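Local coordinates for periplasmic binding protein (Agrobacterium tumefaciens str. B6, PDB 5L9G) that binds the opine mannopine in the periplasm and probably hands it to an ABC transporter for uptake into the cell, at residues 153-158 against 199-204; 203-208 against 224-229. One frame throughout, in Å; residues are numbered along the deposited sequence.

Interaction 1 (153-158 against 199-204); sequences RALWNQ and PSVSVW
With CG held beside the backbone N and anti to the carbonyl carbon (chi1 -80°), Leu155 carries CD1 to Val201 CG2, 3.7 Å away, the two side chains crossing at about a right angle. Trp204 has the same kind of first torsion (chi1 -59°); its indole lies alongside Leu155, pointing the same way, and CZ3 comes within 3.7 Å of Leu155 CB. The other branch of Val201, CG1, sits over the centre of the indole, so leucine, valine and tryptophan form one apolar cluster on this face of the sheet. Helix 184-197 touches it through Leu194, and helix 324-343 through Tyr338 and Val341. On the opposite face Ala154 CB meets Val203 CG1 at 3.6 Å. Strands 153-156 and 201-205 are parallel neighbours in a beta-alpha-beta crossover of the binding protein, joined through helices that include 184-197, and a beta bulge marks the one-residue slip in register between Arg153 and Ala154. There Arg153 N donates to Ser200 O at 2.9 Å, nearly straight (172°), while Arg153 O accepts Ser202 N, also at 2.9 Å and in the carbonyl plane. Further along, Leu155 N reaches Val203 O in a weak bond of 3.4 Å, and Trp204 CA makes a CA-H...O contact with Leu155 O, 3.2 Å. The guanidinium of Arg153 turns to the carbonyls of Phe143, Phe149 and Gly151. The two short backbone bonds flank the bulge, that from Ser202 N being bent; from there to Trp156 a weak bond, CA-H...O contacts and apolar packing join the strands, before Asn157 N resumes the ladder with Trp205 O.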
loop_
_atom_site.group_PDB
_atom_site.type_symbol
_atom_site.label_atom_id
_atom_site.label_comp_id
_atom_site.label_asym_id
_atom_site.label_seq_id
_atom_site.Cartn_x
_atom_site.Cartn_y
_atom_site.Cartn_z
ATOM N N ARG A 153 -11.333 -15.856 6.293
ATOM C CA ARG A 153 -10.515 -14.972 5.466
ATOM C C ARG A 153 -10.740 -13.502 5.845
ATOM O O ARG A 153 -11.838 -13.129 6.255
ATOM C CB ARG A 153 -10.915 -15.122 3.989
ATOM C CG ARG A 153 -10.171 -16.256 3.243
ATOM C CD ARG A 153 -10.933 -17.538 3.228
ATOM N NE ARG A 153 -10.257 -18.549 2.408
ATOM C CZ ARG A 153 -10.164 -19.827 2.752
ATOM N NH1 ARG A 153 -9.498 -20.677 1.983
ATOM N NH2 ARG A 153 -10.713 -20.261 3.883
ATOM N N ALA A 154 -9.706 -12.660 5.659
ATOM C CA ALA A 154 -9.849 -11.224 5.813
ATOM C C ALA A 154 -9.232 -10.551 4.598
ATOM O O ALA A 154 -8.135 -10.912 4.166
ATOM C CB ALA A 154 -9.207 -10.732 7.091
ATOM N N LEU A 155 -9.973 -9.610 4.006
ATOM C CA LEU A 155 -9.532 -8.880 2.821
ATOM C C LEU A 155 -9.741 -7.403 3.102
ATOM O O LEU A 155 -10.494 -7.054 4.004
ATOM C CB LEU A 155 -10.375 -9.268 1.589
ATOM C CG LEU A 155 -10.041 -10.569 0.852
ATOM C CD1 LEU A 155 -10.473 -11.753 1.639
ATOM C CD2 LEU A 155 -10.813 -10.634 -0.493
ATOM N N TRP A 156 -9.072 -6.539 2.335
ATOM C CA TRP A 156 -9.173 -5.088 2.490
ATOM C C TRP A 156 -10.579 -4.612 2.078
ATOM O O TRP A 156 -11.221 -5.238 1.225
ATOM C CB TRP A 156 -8.135 -4.424 1.571
ATOM C CG TRP A 156 -7.835 -2.970 1.856
ATOM C CD1 TRP A 156 -8.107 -2.267 3.001
ATOM C CD2 TRP A 156 -7.160 -2.065 0.978
ATOM N NE1 TRP A 156 -7.664 -0.969 2.875
ATOM C CE2 TRP A 156 -7.048 -0.827 1.655
ATOM C CE3 TRP A 156 -6.609 -2.186 -0.313
ATOM C CZ2 TRP A 156 -6.423 0.286 1.078
ATOM C CZ3 TRP A 156 -5.991 -1.085 -0.887
ATOM C CH2 TRP A 156 -5.926 0.144 -0.206
ATOM N N ASN A 157 -11.055 -3.490 2.649
ATOM C CA ASN A 157 -12.355 -2.960 2.237
ATOM C C ASN A 157 -12.207 -2.021 1.017
ATOM O O ASN A 157 -13.175 -1.358 0.625
ATOM C CB ASN A 157 -13.099 -2.267 3.408
ATOM C CG ASN A 157 -12.500 -0.946 3.776
ATOM O OD1 ASN A 157 -11.304 -0.719 3.568
ATOM N ND2 ASN A 157 -13.330 -0.030 4.274
ATOM N N GLN A 158 -10.976 -1.900 0.482
ATOM C CA GLN A 158 -10.693 -1.122 -0.738
ATOM C C GLN A 158 -10.142 -2.103 -1.790
ATOM O O GLN A 158 -9.597 -3.146 -1.400
ATOM C CB GLN A 158 -9.772 0.063 -0.471
ATOM C CG GLN A 158 -10.422 1.109 0.429
ATOM C CD GLN A 158 -9.534 2.295 0.612
ATOM O OE1 GLN A 158 -9.044 2.590 1.715
ATOM N NE2 GLN A 158 -9.301 2.993 -0.471
ATOM N N PRO A 199 -18.687 -15.296 1.395
ATOM C CA PRO A 199 -19.243 -15.894 2.629
ATOM C C PRO A 199 -18.201 -16.401 3.634
ATOM O O PRO A 199 -18.519 -16.513 4.820
ATOM C CB PRO A 199 -20.123 -17.035 2.108
ATOM C CG PRO A 199 -20.422 -16.673 0.692
ATOM C CD PRO A 199 -19.166 -16.028 0.204
ATOM N N SER A 200 -16.954 -16.664 3.176
ATOM C CA SER A 200 -15.858 -17.111 4.039
ATOM C C SER A 200 -15.011 -15.949 4.548
ATOM O O SER A 200 -14.039 -16.179 5.288
ATOM C CB SER A 200 -14.984 -18.130 3.313
ATOM O OG SER A 200 -15.757 -19.285 3.036
ATOM N N VAL A 201 -15.376 -14.702 4.154
ATOM C CA VAL A 201 -14.659 -13.496 4.587
ATOM C C VAL A 201 -15.306 -13.003 5.879
ATOM O O VAL A 201 -16.402 -12.448 5.842
ATOM C CB VAL A 201 -14.576 -12.390 3.496
ATOM C CG1 VAL A 201 -13.802 -11.168 4.010
ATOM C CG2 VAL A 201 -13.947 -12.934 2.207
ATOM N N SER A 202 -14.637 -13.232 7.025
ATOM C CA SER A 202 -15.147 -12.833 8.343
ATOM C C SER A 202 -15.030 -11.342 8.632
ATOM O O SER A 202 -15.838 -10.800 9.402
ATOM C CB SER A 202 -14.469 -13.640 9.450
ATOM O OG SER A 202 -13.069 -13.416 9.505
ATOM N N VAL A 203 -14.017 -10.675 8.050
ATOM C CA VAL A 203 -13.771 -9.249 8.299
ATOM C C VAL A 203 -13.186 -8.603 7.050
ATOM O O VAL A 203 -12.283 -9.168 6.416
ATOM C CB VAL A 203 -12.863 -9.029 9.559
ATOM C CG1 VAL A 203 -11.681 -9.951 9.538
ATOM C CG2 VAL A 203 -12.433 -7.565 9.738
ATOM N N TRP A 204 -13.703 -7.407 6.711
ATOM C CA TRP A 204 -13.185 -6.590 5.619
ATOM C C TRP A 204 -12.403 -5.503 6.368
ATOM O O TRP A 204 -12.983 -4.528 6.872
ATOM C CB TRP A 204 -14.324 -6.015 4.753
ATOM C CG TRP A 204 -15.196 -7.071 4.145
ATOM C CD1 TRP A 204 -16.393 -7.511 4.623
ATOM C CD2 TRP A 204 -14.952 -7.807 2.932
ATOM N NE1 TRP A 204 -16.893 -8.501 3.807
ATOM C CE2 TRP A 204 -16.050 -8.674 2.742
ATOM C CE3 TRP A 204 -13.892 -7.844 2.002
ATOM C CZ2 TRP A 204 -16.130 -9.557 1.655
ATOM C CZ3 TRP A 204 -13.981 -8.702 0.913
ATOM C CH2 TRP A 204 -15.089 -9.549 0.748
#

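Interaction 2 (203-208 against 224-229); sequences VWWESG and ITWGGR. With MO0 (mannopine), chain C.
The mannopine pocket of this periplasmic binding protein is backed here by the ends of strands 201-205 and 222-226 and the start of helix 227-235. Trp205 reaches across to the second strand: its NE1 donates to Ile224 O at 2.9 Å, lying near the indole plane, though the bond is bent (141°). Its first torsion sets CG between the backbone N and the carbonyl carbon (chi1 63°), which swings the ring over to Thr225 and Trp226. Thr225 OG1 lies over one face of this indole, 3.2 Å from CZ2, and has no hydrogen-bond partner in the model. The outer edge of Trp205 is directed at the face of Trp226 in a T-shaped stack, six-membered rings 4.7 Å apart between centroids and planes at 88°. The other face of Trp226 supports the ligand, whose CAK and CA lie over it; Trp226 CE3 is 3.2 Å from the carboxylate carbon C of mannopine. Arg229, in the first turn of the helix, grips both carboxylate oxygens edge-on: NE to OXT at 2.7 Å and NH2 to O at 2.9 Å, both nearly straight. Gly208 CA packs over a face of that guanidinium, 3.5 Å from Arg229 NE, and Gly29 O takes a further bond from NH2. Asp83, Ser119 and Asp252 also hydrogen-bond to mannopine. The paired bonds fix the rotation of the carboxylate and probably balance its charge, while Trp205 acts as a second shell, bracing Trp226 from behind and itself tethered by the bond to Ile224 O.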
loop_
_atom_site.group_PDB
_atom_site.type_symbol
_atom_site.label_atom_id
_atom_site.label_comp_id
_atom_site.label_asym_id
_atom_site.label_seq_id
_atom_site.Cartn_x
_atom_site.Cartn_y
_atom_site.Cartn_z
ATOM N N VAL A 203 -14.017 -10.675 8.050
ATOM C CA VAL A 203 -13.771 -9.249 8.299
ATOM C C VAL A 203 -13.186 -8.603 7.050
ATOM O O VAL A 203 -12.283 -9.168 6.416
ATOM C CB VAL A 203 -12.863 -9.029 9.559
ATOM C CG1 VAL A 203 -11.681 -9.951 9.538
ATOM C CG2 VAL A 203 -12.433 -7.565 9.738
ATOM N N TRP A 204 -13.703 -7.407 6.711
ATOM C CA TRP A 204 -13.185 -6.590 5.619
ATOM C C TRP A 204 -12.403 -5.503 6.368
ATOM O O TRP A 204 -12.983 -4.528 6.872
ATOM C CB TRP A 204 -14.324 -6.015 4.753
ATOM C CG TRP A 204 -15.196 -7.071 4.145
ATOM C CD1 TRP A 204 -16.393 -7.511 4.623
ATOM C CD2 TRP A 204 -14.952 -7.807 2.932
ATOM N NE1 TRP A 204 -16.893 -8.501 3.807
ATOM C CE2 TRP A 204 -16.050 -8.674 2.742
ATOM C CE3 TRP A 204 -13.892 -7.844 2.002
ATOM C CZ2 TRP A 204 -16.130 -9.557 1.655
ATOM C CZ3 TRP A 204 -13.981 -8.702 0.913
ATOM C CH2 TRP A 204 -15.089 -9.549 0.748
ATOM N N TRP A 205 -11.091 -5.754 6.562
ATOM C CA TRP A 205 -10.252 -4.858 7.358
ATOM C C TRP A 205 -10.102 -3.501 6.682
ATOM O O TRP A 205 -10.084 -3.417 5.452
ATOM C CB TRP A 205 -8.912 -5.507 7.737
ATOM C CG TRP A 205 -8.039 -5.841 6.566
ATOM C CD1 TRP A 205 -7.938 -7.040 5.929
ATOM C CD2 TRP A 205 -7.114 -4.957 5.919
ATOM N NE1 TRP A 205 -7.021 -6.952 4.898
ATOM C CE2 TRP A 205 -6.513 -5.677 4.863
ATOM C CE3 TRP A 205 -6.736 -3.615 6.130
ATOM C CZ2 TRP A 205 -5.572 -5.101 4.009
ATOM C CZ3 TRP A 205 -5.788 -3.053 5.291
ATOM C CH2 TRP A 205 -5.226 -3.785 4.237
ATOM N N GLU A 206 -10.009 -2.445 7.489
ATOM C CA GLU A 206 -9.967 -1.071 6.977
ATOM C C GLU A 206 -8.615 -0.374 7.087
ATOM O O GLU A 206 -8.332 0.524 6.298
ATOM C CB GLU A 206 -11.050 -0.235 7.668
ATOM C CG GLU A 206 -12.426 -0.866 7.524
ATOM C CD GLU A 206 -13.599 -0.002 7.944
ATOM O OE1 GLU A 206 -13.388 1.191 8.261
ATOM O OE2 GLU A 206 -14.738 -0.520 7.932
ATOM N N SER A 207 -7.801 -0.738 8.072
ATOM C CA SER A 207 -6.498 -0.108 8.259
ATOM C C SER A 207 -5.434 -1.166 8.493
ATOM O O SER A 207 -5.747 -2.286 8.930
ATOM C CB SER A 207 -6.537 0.861 9.451
ATOM O OG SER A 207 -6.633 0.170 10.690
ATOM N N GLY A 208 -4.183 -0.803 8.234
ATOM C CA GLY A 208 -3.056 -1.705 8.460
ATOM C C GLY A 208 -2.954 -2.105 9.927
ATOM O O GLY A 208 -2.674 -3.268 10.245
ATOM N N ILE A 224 -5.150 -11.201 3.389
ATOM C CA ILE A 224 -4.354 -10.499 2.396
ATOM C C ILE A 224 -4.185 -9.094 2.960
ATOM O O ILE A 224 -5.170 -8.355 3.115
ATOM C CB ILE A 224 -4.944 -10.472 0.969
ATOM C CG1 ILE A 224 -5.133 -11.902 0.409
ATOM C CG2 ILE A 224 -4.003 -9.638 0.059
ATOM C CD1 ILE A 224 -6.077 -11.980 -0.806
ATOM N N THR A 225 -2.945 -8.736 3.294
ATOM C CA THR A 225 -2.648 -7.388 3.807
ATOM C C THR A 225 -1.179 -7.031 3.471
ATOM O O THR A 225 -0.493 -7.765 2.753
ATOM C CB THR A 225 -3.061 -7.220 5.309
ATOM O OG1 THR A 225 -2.998 -5.834 5.689
ATOM C CG2 THR A 225 -2.206 -8.074 6.259
ATOM N N TRP A 226 -0.725 -5.899 3.993
ATOM C CA TRP A 226 0.586 -5.334 3.693
ATOM C C TRP A 226 1.696 -5.965 4.541
ATOM O O TRP A 226 1.528 -6.162 5.742
ATOM C CB TRP A 226 0.497 -3.795 3.794
ATOM C CG TRP A 226 -0.638 -3.270 2.933
ATOM C CD1 TRP A 226 -0.834 -3.526 1.604
ATOM C CD2 TRP A 226 -1.677 -2.361 3.328
ATOM N NE1 TRP A 226 -1.962 -2.866 1.151
ATOM C CE2 TRP A 226 -2.478 -2.111 2.181
ATOM C CE3 TRP A 226 -2.023 -1.736 4.544
ATOM C CZ2 TRP A 226 -3.614 -1.302 2.222
ATOM C CZ3 TRP A 226 -3.097 -0.851 4.561
ATOM C CH2 TRP A 226 -3.886 -0.644 3.415
ATOM N N GLY A 227 2.801 -6.309 3.874
ATOM C CA GLY A 227 3.943 -7.013 4.463
ATOM C C GLY A 227 4.485 -6.433 5.758
ATOM O O GLY A 227 4.850 -7.176 6.672
ATOM N N GLY A 228 4.583 -5.101 5.812
ATOM C CA GLY A 228 5.097 -4.426 7.012
ATOM C C GLY A 228 4.190 -4.627 8.214
ATOM O O GLY A 228 4.667 -4.895 9.322
ATOM N N ARG A 229 2.877 -4.571 7.982
ATOM C CA ARG A 229 1.876 -4.800 9.040
ATOM C C ARG A 229 1.981 -6.238 9.546
ATOM O O ARG A 229 1.951 -6.476 10.761
ATOM C CB ARG A 229 0.453 -4.518 8.519
ATOM C CG ARG A 229 0.273 -3.136 7.857
ATOM C CD ARG A 229 0.592 -1.941 8.784
ATOM N NE ARG A 229 0.274 -0.677 8.108
ATOM C CZ ARG A 229 -0.148 0.423 8.728
ATOM N NH1 ARG A 229 -0.281 0.442 10.055
ATOM N NH2 ARG A 229 -0.453 1.511 8.027
HETATM O OAB MO0 C . -3.952 6.097 -1.414
HETATM C CAF MO0 C . -4.643 6.075 -0.195
HETATM C CAG MO0 C . -4.413 4.802 0.600
HETATM O OAC MO0 C . -5.338 3.840 0.230
HETATM C CAH MO0 C . -2.986 4.312 0.600
HETATM O OAM MO0 C . -2.111 5.289 1.028
HETATM C CAI MO0 C . -2.742 3.001 1.348
HETATM O OAD MO0 C . -3.048 3.132 2.703
HETATM C CAJ MO0 C . -1.363 2.456 1.109
HETATM O OAE MO0 C . -1.182 2.242 -0.262
HETATM C CAK MO0 C . -1.021 1.199 1.924
HETATM N N MO0 C . 0.265 1.406 2.602
HETATM C CA MO0 C . 0.793 0.166 3.223
HETATM C C MO0 C . 0.565 0.197 4.715
HETATM O O MO0 C . -0.122 1.114 5.213
HETATM C CB MO0 C . 2.246 -0.089 2.901
HETATM C CG MO0 C . 3.188 0.789 3.697
HETATM C CD MO0 C . 4.533 0.930 3.075
HETATM O OE1 MO0 C . 5.574 0.144 3.586
HETATM N NE2 MO0 C . 4.782 1.711 2.142
HETATM O OXT MO0 C . 1.002 -0.728 5.470
#

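Strand 201-205 serves both interactions: interaction 1 joins it directly to strand 153-156, whereas interaction 2 reaches past that strand to 222-226, so 153-156 is the middle member of the three. Asn157 N probably bonds to Trp205 O and Ile224 N to Ala154 O, which makes the two contacts continuous, their centres about 10 Å apart. Interaction 1 is partly buried, about 17 Å from the centre of the chain, and rests on backbone pairing with apolar packing, an indole included. Interaction 2, fully buried at about 9 Å, depends on side chains: indoles and an arginine that binds the ligand carboxylate. Trp156 links them, stacking on Trp205 and meeting Trp226 edge-to-face beside the ligand.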